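Local atomic coordinates of carboxyl esterase NP (Bacillus subtilis, PDB entry 4CCW), a protein that catalyses the hydrolysis of carboxylic esters to an alcohol and a carboxylate, as a carboxylesterase of the alpha/beta hydrolase superfamily. Residues I15-T20 with V204-G209; T20-L25 with K92-P97; W110-F115 with L140-R145; H134-L139 with Y222-E227. All blocks are in the same frame, centred on the assembly; numbering follows the deposited sequence.

Contact 1. Residues I15-T20 with V204-G209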
# COMPACT_ATOMS: atom_id res chain seq x y z
N ILE A 15 12.74 1.18 -18.58
CA ILE A 15 13.43 -0.12 -18.67
C ILE A 15 14.27 -0.36 -17.43
O ILE A 15 14.24 -1.45 -16.85
CB ILE A 15 14.30 -0.22 -19.94
CG1 ILE A 15 13.41 -0.29 -21.19
CG2 ILE A 15 15.27 -1.40 -19.88
CD1 ILE A 15 12.61 -1.57 -21.32
N ARG A 16 15.00 0.67 -16.99
CA ARG A 16 15.83 0.57 -15.81
C ARG A 16 14.98 0.27 -14.58
O ARG A 16 15.35 -0.57 -13.76
CB ARG A 16 16.65 1.84 -15.61
CG ARG A 16 17.37 1.90 -14.28
CD ARG A 16 18.27 3.11 -14.19
NE ARG A 16 17.50 4.35 -14.23
CZ ARG A 16 18.01 5.55 -14.52
NH1 ARG A 16 19.30 5.67 -14.79
NH2 ARG A 16 17.23 6.62 -14.54
N TYR A 17 13.84 0.96 -14.46
CA TYR A 17 12.94 0.73 -13.33
C TYR A 17 12.45 -0.71 -13.32
O TYR A 17 12.54 -1.40 -12.30
CB TYR A 17 11.76 1.69 -13.30
CG TYR A 17 10.82 1.33 -12.17
CD1 TYR A 17 11.19 1.54 -10.84
CD2 TYR A 17 9.61 0.69 -12.42
CE1 TYR A 17 10.36 1.17 -9.79
CE2 TYR A 17 8.76 0.33 -11.38
CZ TYR A 17 9.14 0.56 -10.07
OH TYR A 17 8.31 0.19 -9.05
N TYR A 18 11.96 -1.18 -14.47
CA TYR A 18 11.54 -2.58 -14.61
C TYR A 18 12.61 -3.59 -14.21
O TYR A 18 12.31 -4.59 -13.56
CB TYR A 18 11.04 -2.86 -16.03
CG TYR A 18 9.57 -2.57 -16.23
CD1 TYR A 18 9.04 -1.31 -15.97
CD2 TYR A 18 8.71 -3.56 -16.70
CE1 TYR A 18 7.69 -1.04 -16.17
CE2 TYR A 18 7.36 -3.30 -16.90
CZ TYR A 18 6.86 -2.04 -16.63
OH TYR A 18 5.53 -1.78 -16.82
N GLN A 19 13.85 -3.35 -14.62
CA GLN A 19 14.96 -4.21 -14.23
C GLN A 19 15.16 -4.24 -12.71
O GLN A 19 15.33 -5.31 -12.12
CB GLN A 19 16.25 -3.79 -14.95
CG GLN A 19 17.45 -4.69 -14.65
CD GLN A 19 17.21 -6.15 -14.99
OE1 GLN A 19 16.45 -6.48 -15.90
NE2 GLN A 19 17.87 -7.05 -14.25
N THR A 20 15.15 -3.06 -12.08
CA THR A 20 15.30 -2.97 -10.62
C THR A 20 14.15 -3.65 -9.87
O THR A 20 14.35 -4.22 -8.80
CB THR A 20 15.47 -1.51 -10.10
OG1 THR A 20 14.30 -0.73 -10.40
CG2 THR A 20 16.73 -0.85 -10.70
N VAL A 204 11.89 6.90 -8.79
CA VAL A 204 11.92 8.36 -8.70
C VAL A 204 12.54 8.99 -9.95
O VAL A 204 12.07 10.02 -10.43
CB VAL A 204 12.64 8.84 -7.41
CG1 VAL A 204 12.84 10.34 -7.42
CG2 VAL A 204 11.83 8.41 -6.18
N MET A 205 13.57 8.34 -10.49
CA MET A 205 14.23 8.82 -11.71
C MET A 205 13.37 8.61 -12.97
O MET A 205 13.57 9.29 -13.98
CB MET A 205 15.61 8.18 -11.87
CG MET A 205 16.61 8.59 -10.79
SD MET A 205 18.12 7.59 -10.75
CE MET A 205 19.19 8.60 -9.72
N TRP A 206 12.41 7.69 -12.91
CA TRP A 206 11.50 7.43 -14.03
C TRP A 206 10.35 8.40 -14.01
O TRP A 206 9.35 8.19 -13.30
CB TRP A 206 11.03 5.97 -14.03
CG TRP A 206 10.13 5.60 -15.18
CD1 TRP A 206 10.12 6.12 -16.47
CD2 TRP A 206 9.07 4.58 -15.18
NE1 TRP A 206 9.15 5.53 -17.24
CE2 TRP A 206 8.50 4.58 -16.53
CE3 TRP A 206 8.57 3.68 -14.24
CZ2 TRP A 206 7.46 3.74 -16.90
CZ3 TRP A 206 7.52 2.83 -14.62
CH2 TRP A 206 6.98 2.86 -15.92
N GLN A 207 10.47 9.46 -14.80
CA GLN A 207 9.55 10.60 -14.74
C GLN A 207 8.80 10.87 -16.05
O GLN A 207 7.89 11.70 -16.09
CB GLN A 207 10.29 11.86 -14.29
CG GLN A 207 10.89 11.75 -12.89
CD GLN A 207 11.75 12.94 -12.53
OE1 GLN A 207 12.97 12.82 -12.35
NE2 GLN A 207 11.12 14.11 -12.41
N ASP A 208 9.19 10.16 -17.11
CA ASP A 208 8.61 10.39 -18.43
C ASP A 208 7.58 9.33 -18.84
O ASP A 208 7.25 9.20 -20.03
CB ASP A 208 9.72 10.55 -19.49
CG ASP A 208 10.72 9.39 -19.50
OD1 ASP A 208 10.51 8.39 -18.78
OD2 ASP A 208 11.73 9.50 -20.23
N GLY A 209 7.09 8.59 -17.86
CA GLY A 209 6.06 7.58 -18.09
C GLY A 209 4.67 8.15 -17.90
O GLY A 209 4.43 9.33 -18.18
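R16, Y17 and Y18, on the N-terminal helix 12-24, lie against M205 and W206 at the C-terminal end of helix 194-205. The second helix belongs to the region between strands 146-152 and 236-241, where alpha/beta hydrolases commonly carry their cap, so the contact joins the start of the chain to that region at the protein surface. R16 comes first. Its long chain bends at CG-CD (chi3 64°) and brings NH2 to 3.5 Å from M205 CB, while M205 SD sits over one face of the guanidinium, displaced toward its rim. Arginine suits this exposed place because the aliphatic part spans the gap and the charge stays near solvent. Y17, one step on, is the buried member. With CG anti to the backbone N (chi1 176°), its ring is carried toward W206, and CD2 comes within 3.7 Å of W206 CE3. The two planes are inclined by only 26°, but the rings are slid apart, with 5.6 Å between the centroids of the tyrosine and the six-membered indole ring, so they barely overlap. The hydroxyl of Y17 is satisfied by Q199. Y18 offers its ring edge, with CE1 4.0 Å from W206 CH2; one indole thus serves two tyrosines. Were W206 cut back to an alanine, Y17 and Y18 would probably lose their shared apolar partner, leaving a gap beside helix 12-24. At T20 the helix satisfies its own threonine: OG1 donates a 2.7 Å hydrogen bond back to Y17 O.

Contact 2. Residues T20-L25 with K92-P97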
# COMPACT_ATOMS: atom_id res chain seq x y z
N THR A 20 15.15 -3.06 -12.08
CA THR A 20 15.30 -2.97 -10.62
C THR A 20 14.15 -3.65 -9.87
O THR A 20 14.35 -4.22 -8.80
CB THR A 20 15.47 -1.51 -10.10
OG1 THR A 20 14.30 -0.73 -10.40
CG2 THR A 20 16.73 -0.85 -10.70
N TYR A 21 12.95 -3.56 -10.43
CA TYR A 21 11.76 -4.20 -9.86
C TYR A 21 11.98 -5.72 -9.85
O TYR A 21 11.73 -6.39 -8.84
CB TYR A 21 10.53 -3.83 -10.70
CG TYR A 21 9.19 -4.29 -10.17
CD1 TYR A 21 8.87 -5.65 -10.11
CD2 TYR A 21 8.24 -3.37 -9.78
CE1 TYR A 21 7.63 -6.07 -9.64
CE2 TYR A 21 7.00 -3.76 -9.32
CZ TYR A 21 6.70 -5.11 -9.25
OH TYR A 21 5.47 -5.48 -8.78
N ASN A 22 12.46 -6.25 -10.97
CA ASN A 22 12.73 -7.68 -11.10
C ASN A 22 13.82 -8.14 -10.13
O ASN A 22 13.73 -9.23 -9.57
CB ASN A 22 13.09 -8.03 -12.55
CG ASN A 22 11.90 -7.91 -13.48
OD1 ASN A 22 10.75 -7.83 -13.04
ND2 ASN A 22 12.16 -7.90 -14.78
N GLU A 23 14.82 -7.29 -9.93
CA GLU A 23 15.90 -7.61 -8.99
C GLU A 23 15.43 -7.61 -7.53
O GLU A 23 15.88 -8.43 -6.74
CB GLU A 23 17.10 -6.70 -9.22
CG GLU A 23 17.74 -6.97 -10.57
CD GLU A 23 19.02 -6.21 -10.82
OE1 GLU A 23 19.54 -5.58 -9.87
OE2 GLU A 23 19.51 -6.24 -11.96
N SER A 24 14.51 -6.71 -7.19
CA SER A 24 13.88 -6.72 -5.86
C SER A 24 13.06 -7.98 -5.60
O SER A 24 12.94 -8.42 -4.46
CB SER A 24 13.00 -5.49 -5.66
OG SER A 24 13.77 -4.31 -5.51
N LEU A 25 12.49 -8.57 -6.65
CA LEU A 25 11.71 -9.80 -6.49
C LEU A 25 12.55 -11.01 -6.06
O LEU A 25 12.01 -12.00 -5.60
CB LEU A 25 10.90 -10.13 -7.75
CG LEU A 25 9.53 -9.46 -7.92
CD1 LEU A 25 8.72 -10.25 -8.93
CD2 LEU A 25 8.78 -9.38 -6.60
N LYS A 92 3.86 4.43 -9.12
CA LYS A 92 5.14 4.03 -9.70
C LYS A 92 5.44 2.56 -9.44
O LYS A 92 5.93 2.17 -8.37
CB LYS A 92 6.27 4.95 -9.18
CG LYS A 92 7.57 4.91 -9.98
CD LYS A 92 7.45 5.53 -11.38
CE LYS A 92 6.99 6.98 -11.35
NZ LYS A 92 7.97 7.89 -10.71
N ASN A 93 5.13 1.73 -10.44
CA ASN A 93 5.19 0.27 -10.36
C ASN A 93 4.92 -0.34 -11.74
O ASN A 93 5.01 0.35 -12.75
CB ASN A 93 4.20 -0.27 -9.31
CG ASN A 93 2.76 0.19 -9.56
OD1 ASN A 93 2.28 0.17 -10.69
ND2 ASN A 93 2.08 0.60 -8.48
N LYS A 94 4.55 -1.62 -11.77
CA LYS A 94 4.39 -2.34 -13.04
C LYS A 94 2.97 -2.31 -13.62
O LYS A 94 2.75 -2.76 -14.75
CB LYS A 94 4.87 -3.79 -12.89
CG LYS A 94 6.37 -4.01 -12.96
CD LYS A 94 6.66 -5.49 -13.19
CE LYS A 94 8.14 -5.77 -13.42
NZ LYS A 94 8.37 -7.17 -13.89
N SER A 95 2.00 -1.78 -12.86
CA SER A 95 0.66 -1.59 -13.41
C SER A 95 0.62 -0.47 -14.45
O SER A 95 1.37 0.50 -14.36
CB SER A 95 -0.36 -1.35 -12.30
OG SER A 95 -0.53 -2.55 -11.58
N ILE A 96 -0.22 -0.64 -15.47
CA ILE A 96 -0.25 0.32 -16.59
C ILE A 96 -1.63 1.00 -16.71
O ILE A 96 -2.59 0.38 -17.17
CB ILE A 96 0.18 -0.32 -17.95
CG1 ILE A 96 1.49 -1.11 -17.80
CG2 ILE A 96 0.33 0.75 -19.03
CD1 ILE A 96 1.94 -1.80 -19.07
N PRO A 97 -1.72 2.27 -16.30
CA PRO A 97 -3.02 2.95 -16.27
C PRO A 97 -3.52 3.32 -17.65
O PRO A 97 -2.75 3.77 -18.49
CB PRO A 97 -2.75 4.20 -15.44
CG PRO A 97 -1.29 4.47 -15.61
CD PRO A 97 -0.63 3.13 -15.81
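N93 meets Y21 loosely, its CB lying 4.5 Å from Y21 CE2 near the plane of the ring. Its side chain turns elsewhere: OD1 accepts from the backbone N of S95 at 2.9 Å in an Asx turn, which suits an asparagine at a bend, and ND2 is bonded to the carbonyl of I88. The next residue, K94, carries the contact. Its CG stands over the centre of the Y21 ring, 3.7 Å from the centroid and 10° off the normal, a well-centred CH-pi contact. From there the extended lysine chain runs obliquely across the same face, and CE comes within 3.4 Å of Y21 CD1. On the tyrosine, a first torsion of -174° swings the phenol out from the helix to meet the lysine, and its hydroxyl bonds D87, whose carboxylate also accepts from the backbone N of K94. In this alpha/beta hydrolase, D87 directly follows the sheet strand 82-86, so helix 12-24 is held against the loop leaving the sheet. Beyond the ring, K94 NZ donates a 2.6 Å hydrogen bond to N22 OD1, in the carbonyl plane and on a lone pair. Lysine fits both tasks, with methylenes for the aromatic face and an ammonium group, as expected for lysine, for the amide of the exposed N22. Two residues on, I96 joins strand 42-49 through backbone hydrogen bonds with Q43.

Contact 3. Residues W110-F115 with L140-R145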
# COMPACT_ATOMS: atom_id res chain seq x y z
N TRP A 110 -11.73 -0.14 -9.89
CA TRP A 110 -10.50 -0.79 -10.36
C TRP A 110 -10.25 -2.03 -9.52
O TRP A 110 -10.06 -3.13 -10.05
CB TRP A 110 -9.30 0.18 -10.30
CG TRP A 110 -7.96 -0.54 -10.27
CD1 TRP A 110 -7.33 -1.20 -11.32
CD2 TRP A 110 -7.07 -0.73 -9.12
NE1 TRP A 110 -6.14 -1.76 -10.92
CE2 TRP A 110 -5.93 -1.51 -9.60
CE3 TRP A 110 -7.10 -0.32 -7.78
CZ2 TRP A 110 -4.88 -1.88 -8.76
CZ3 TRP A 110 -6.04 -0.70 -6.95
CH2 TRP A 110 -4.96 -1.45 -7.43
N LEU A 111 -10.30 -1.86 -8.21
CA LEU A 111 -10.06 -2.97 -7.29
C LEU A 111 -11.16 -4.03 -7.38
O LEU A 111 -10.88 -5.23 -7.24
CB LEU A 111 -9.88 -2.44 -5.87
CG LEU A 111 -9.25 -3.36 -4.80
CD1 LEU A 111 -7.98 -4.03 -5.28
CD2 LEU A 111 -9.00 -2.55 -3.54
N LEU A 112 -12.40 -3.59 -7.60
CA LEU A 112 -13.51 -4.51 -7.88
C LEU A 112 -13.13 -5.48 -9.00
O LEU A 112 -13.20 -6.70 -8.81
CB LEU A 112 -14.79 -3.73 -8.25
CG LEU A 112 -16.01 -4.54 -8.74
CD1 LEU A 112 -16.52 -5.49 -7.67
CD2 LEU A 112 -17.14 -3.61 -9.18
N ASP A 113 -12.70 -4.93 -10.14
CA ASP A 113 -12.22 -5.73 -11.27
C ASP A 113 -11.13 -6.73 -10.90
O ASP A 113 -11.16 -7.88 -11.32
CB ASP A 113 -11.69 -4.82 -12.39
CG ASP A 113 -12.77 -3.98 -13.05
OD1 ASP A 113 -13.98 -4.20 -12.80
OD2 ASP A 113 -12.40 -3.10 -13.84
N VAL A 114 -10.13 -6.27 -10.15
CA VAL A 114 -9.07 -7.15 -9.67
C VAL A 114 -9.65 -8.34 -8.89
O VAL A 114 -9.33 -9.50 -9.17
CB VAL A 114 -8.07 -6.37 -8.79
CG1 VAL A 114 -7.07 -7.32 -8.14
CG2 VAL A 114 -7.35 -5.30 -9.60
N PHE A 115 -10.52 -8.04 -7.91
CA PHE A 115 -11.19 -9.07 -7.11
C PHE A 115 -11.94 -10.04 -8.02
O PHE A 115 -11.74 -11.25 -7.93
CB PHE A 115 -12.17 -8.43 -6.12
CG PHE A 115 -11.56 -8.06 -4.79
CD1 PHE A 115 -10.47 -7.20 -4.69
CD2 PHE A 115 -12.15 -8.53 -3.61
CE1 PHE A 115 -9.94 -6.86 -3.45
CE2 PHE A 115 -11.63 -8.19 -2.37
CZ PHE A 115 -10.53 -7.34 -2.28
N LEU A 140 -15.38 0.59 2.73
CA LEU A 140 -16.55 1.44 2.98
C LEU A 140 -17.57 1.33 1.86
O LEU A 140 -18.77 1.40 2.09
CB LEU A 140 -16.14 2.91 3.18
CG LEU A 140 -15.42 3.27 4.48
CD1 LEU A 140 -15.07 4.74 4.49
CD2 LEU A 140 -16.25 2.94 5.71
N ARG A 141 -17.08 1.15 0.63
CA ARG A 141 -17.97 1.07 -0.53
C ARG A 141 -18.53 -0.33 -0.75
O ARG A 141 -19.67 -0.48 -1.23
CB ARG A 141 -17.27 1.58 -1.80
CG ARG A 141 -17.07 3.09 -1.82
CD ARG A 141 -15.97 3.48 -2.79
NE ARG A 141 -15.76 4.92 -2.85
CZ ARG A 141 -16.49 5.76 -3.58
NH1 ARG A 141 -17.49 5.30 -4.33
NH2 ARG A 141 -16.23 7.05 -3.55
N MET A 142 -17.75 -1.35 -0.39
CA MET A 142 -18.06 -2.75 -0.72
C MET A 142 -17.76 -3.72 0.42
O MET A 142 -16.95 -4.65 0.24
CB MET A 142 -17.30 -3.15 -1.97
CG MET A 142 -17.49 -2.16 -3.10
SD MET A 142 -17.24 -2.92 -4.68
CE MET A 142 -17.22 -1.47 -5.73
N PRO A 143 -18.42 -3.55 1.58
CA PRO A 143 -18.19 -4.40 2.75
C PRO A 143 -18.46 -5.87 2.50
O PRO A 143 -17.98 -6.74 3.24
CB PRO A 143 -19.18 -3.85 3.79
CG PRO A 143 -20.24 -3.16 2.98
CD PRO A 143 -19.51 -2.58 1.81
N GLU A 144 -19.24 -6.14 1.46
CA GLU A 144 -19.61 -7.49 1.07
C GLU A 144 -18.45 -8.31 0.49
O GLU A 144 -18.59 -9.53 0.27
CB GLU A 144 -20.76 -7.44 0.04
CG GLU A 144 -20.35 -6.96 -1.35
CD GLU A 144 -20.43 -5.45 -1.55
OE1 GLU A 144 -20.66 -4.71 -0.57
OE2 GLU A 144 -20.28 -5.01 -2.72
N ARG A 145 -17.34 -7.63 0.20
CA ARG A 145 -16.15 -8.24 -0.42
C ARG A 145 -14.94 -8.32 0.49
O ARG A 145 -13.91 -8.89 0.11
CB ARG A 145 -15.75 -7.47 -1.70
CG ARG A 145 -16.86 -7.32 -2.74
CD ARG A 145 -17.48 -8.65 -3.20
NE ARG A 145 -16.60 -9.45 -4.06
CZ ARG A 145 -16.42 -9.24 -5.37
NH1 ARG A 145 -17.09 -8.27 -5.99
NH2 ARG A 145 -15.60 -10.01 -6.07
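L112 stands opposite M142 and F115 opposite R145, with CA atoms 8.7 Å apart in the first pair and 8.4 Å in the second, where the chain leaving helix 130-141 turns past the side of helix 104-118. M142 is the first residue to leave helical conformation, and its carbonyl accepts from the backbone N of R145, which closes the turn. L112 touches both long side chains through the same methyl, CD1. That methyl lies 4.0 Å from M142 SD. On the arginine, NH1 comes to 3.3 Å from L112 CD1. The branched leucine and the flexible thioether, which meet at about a right angle, make an apolar patch at a partly exposed site. R145 is folded back by bends at chi2 (-56°) and chi3 (-72°), which brings NH2 to 3.8 Å from F115 CB. The guanidinium has more to hold than this apolar company: NE donates to the carbonyl of E121, and NH2 to that of I120 besides forming a salt bridge with D116. Arginine suits the place because its several N-H groups can bind the loop after helix 104-118 while its chain packs on that helix. F115 also meets the arginine backbone, with R145 O 3.4 Å from CE2 at the ring edge, where the aromatic hydrogens are slightly positive. In the fold, helix 130-141 makes the beta-alpha-beta crossover between parallel strands 123-128 and 146-152. Helix 104-118 packs beside it, F115 meeting F138 with planes at about 45°, and the R145 backbone bonds S123 at the start of the first strand.

Contact 4. Residues H134-L139 with Y222-E227; sequences HTMNFL and YVFTDE
M136 and N137 receive the ring of F224 on one side of helix 130-141, the helix that begins within the GxSxG sequence around S129, consistent with the nucleophile elbow of alpha/beta hydrolases. This is the tight part, and it is buried. M136 places CG over one face of the ring, 4.0 Å from the centroid and 29° off the normal, in a CH-pi contact whose nearest approach is 3.5 Å, from CG to F224 CE2. A first torsion of -175° sends the chain out to the ring; methionine suits this buried site because its unbranched, flexible chain lets a methylene settle over the face. The opposite face of F224 takes the ring edge of Y222, whose CD2 lies 3.7 Å above the plane over its centre, so the phenylalanine is sandwiched. Its outer end reaches the helix backbone, with CZ 3.7 Å from N137 N and 4.0 Å from N137 CB. A flat apolar ring fits such a slot, while the amide of N137 looks to other partners, OD1 to R141 and ND2 to the carbonyl of R104. Replacing F224 by a serine would probably leave M136 CG and Y222 CD2 facing a gap, and set the methionine freer to turn. The other side is loose: past F224 the chain swings away from the helix, and T225 and E227 are exposed. There T225 is the N-cap of helix 226-230, in a geometry that fits a capping box: its side chain caps a backbone N in the first turn, and its own N donates to E228 OE1.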
# COMPACT_ATOMS: atom_id res chain seq x y z
N HIS A 134 -6.61 3.23 -0.05
CA HIS A 134 -7.37 2.39 -0.99
C HIS A 134 -8.17 1.36 -0.25
O HIS A 134 -9.34 1.13 -0.56
CB HIS A 134 -6.42 1.72 -1.99
CG HIS A 134 -6.03 2.59 -3.15
ND1 HIS A 134 -6.58 2.47 -4.37
CD2 HIS A 134 -5.09 3.62 -3.23
CE1 HIS A 134 -6.03 3.39 -5.20
NE2 HIS A 134 -5.12 4.09 -4.51
N THR A 135 -7.57 0.74 0.75
CA THR A 135 -8.26 -0.30 1.53
C THR A 135 -9.48 0.27 2.24
O THR A 135 -10.57 -0.30 2.15
CB THR A 135 -7.32 -1.02 2.52
OG1 THR A 135 -6.33 -1.75 1.77
CG2 THR A 135 -8.10 -2.03 3.38
N MET A 136 -9.32 1.41 2.92
CA MET A 136 -10.44 2.01 3.64
C MET A 136 -11.53 2.42 2.64
O MET A 136 -12.71 2.17 2.88
CB MET A 136 -9.98 3.23 4.46
CG MET A 136 -11.07 3.84 5.32
SD MET A 136 -11.53 2.70 6.64
CE MET A 136 -10.47 3.23 7.95
N ASN A 137 -11.13 3.01 1.53
CA ASN A 137 -12.10 3.46 0.54
C ASN A 137 -12.93 2.25 0.03
O ASN A 137 -14.16 2.34 -0.14
CB ASN A 137 -11.38 4.17 -0.62
CG ASN A 137 -12.34 4.71 -1.68
OD1 ASN A 137 -13.17 5.59 -1.40
ND2 ASN A 137 -12.22 4.21 -2.89
N PHE A 138 -12.25 1.12 -0.17
CA PHE A 138 -12.90 -0.08 -0.72
C PHE A 138 -13.84 -0.74 0.27
O PHE A 138 -14.97 -1.11 -0.08
CB PHE A 138 -11.84 -1.08 -1.22
CG PHE A 138 -12.41 -2.26 -1.98
CD1 PHE A 138 -12.86 -2.11 -3.29
CD2 PHE A 138 -12.45 -3.51 -1.39
CE1 PHE A 138 -13.36 -3.20 -4.00
CE2 PHE A 138 -12.94 -4.61 -2.09
CZ PHE A 138 -13.40 -4.45 -3.39
N LEU A 139 -13.39 -0.91 1.51
CA LEU A 139 -14.23 -1.57 2.51
C LEU A 139 -15.47 -0.74 2.84
O LEU A 139 -16.51 -1.31 3.18
CB LEU A 139 -13.42 -1.95 3.77
CG LEU A 139 -12.93 -0.83 4.70
CD1 LEU A 139 -13.98 -0.52 5.76
CD2 LEU A 139 -11.60 -1.22 5.36
N TYR A 222 -7.34 11.59 0.74
CA TYR A 222 -8.66 11.92 1.25
C TYR A 222 -8.73 11.63 2.74
O TYR A 222 -8.11 10.69 3.21
CB TYR A 222 -9.75 11.13 0.49
CG TYR A 222 -11.17 11.42 0.96
CD1 TYR A 222 -11.73 12.70 0.82
CD2 TYR A 222 -11.95 10.43 1.57
CE1 TYR A 222 -13.02 12.99 1.24
CE2 TYR A 222 -13.24 10.71 1.99
CZ TYR A 222 -13.77 11.99 1.83
OH TYR A 222 -15.03 12.28 2.27
N VAL A 223 -9.45 12.48 3.46
CA VAL A 223 -9.75 12.25 4.88
C VAL A 223 -11.25 11.97 4.99
O VAL A 223 -12.07 12.79 4.60
CB VAL A 223 -9.38 13.50 5.71
CG1 VAL A 223 -9.86 13.35 7.16
CG2 VAL A 223 -7.87 13.68 5.68
N PHE A 224 -11.60 10.80 5.49
CA PHE A 224 -13.01 10.41 5.55
C PHE A 224 -13.74 11.25 6.60
O PHE A 224 -13.18 11.57 7.64
CB PHE A 224 -13.15 8.91 5.84
CG PHE A 224 -12.62 8.06 4.73
CD1 PHE A 224 -13.46 7.69 3.67
CD2 PHE A 224 -11.29 7.66 4.71
CE1 PHE A 224 -12.97 6.92 2.61
CE2 PHE A 224 -10.79 6.92 3.63
CZ PHE A 224 -11.63 6.53 2.60
N THR A 225 -15.00 11.58 6.31
CA THR A 225 -15.79 12.36 7.25
C THR A 225 -16.15 11.52 8.48
O THR A 225 -16.00 10.29 8.50
CB THR A 225 -17.11 12.84 6.61
OG1 THR A 225 -17.95 11.71 6.33
CG2 THR A 225 -16.84 13.67 5.33
N ASP A 226 -16.63 12.20 9.52
CA ASP A 226 -17.11 11.52 10.72
C ASP A 226 -18.14 10.46 10.36
O ASP A 226 -18.04 9.31 10.81
CB ASP A 226 -17.75 12.53 11.67
CG ASP A 226 -16.73 13.45 12.34
OD1 ASP A 226 -15.53 13.33 12.06
OD2 ASP A 226 -17.16 14.31 13.16
N GLU A 227 -19.11 10.86 9.54
CA GLU A 227 -20.19 9.96 9.13
C GLU A 227 -19.68 8.78 8.32
O GLU A 227 -20.12 7.66 8.55
CB GLU A 227 -21.30 10.73 8.39
CG GLU A 227 -22.24 11.51 9.31
CD GLU A 227 -22.71 10.75 10.57
OE1 GLU A 227 -23.45 9.75 10.45
OE2 GLU A 227 -22.34 11.18 11.69

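In the fold
Contacts 1 and 2 form one pair and contacts 3 and 4 another. The first two share T20 and helix 12-24, with centres 9 Å apart, and are joined by a probable hydrogen bond of 3.2 Å between Y17 OH and K92 O; K92 NZ also reaches W206 O. Contacts 3 and 4, centres 13 Å apart, share helix 130-141, and L140 CD1 packs 3.5 Å from F224 CD1. Contacts 1 and 4 lie on opposite sides of the molecule, about 31 Å between centres. None of the four includes a residue of the pocket that holds (2-hydroxyethoxy)acetic acid beside S129 and the probable catalytic H273; the side chains of Y17 and N93 are each about 11 Å from that ligand.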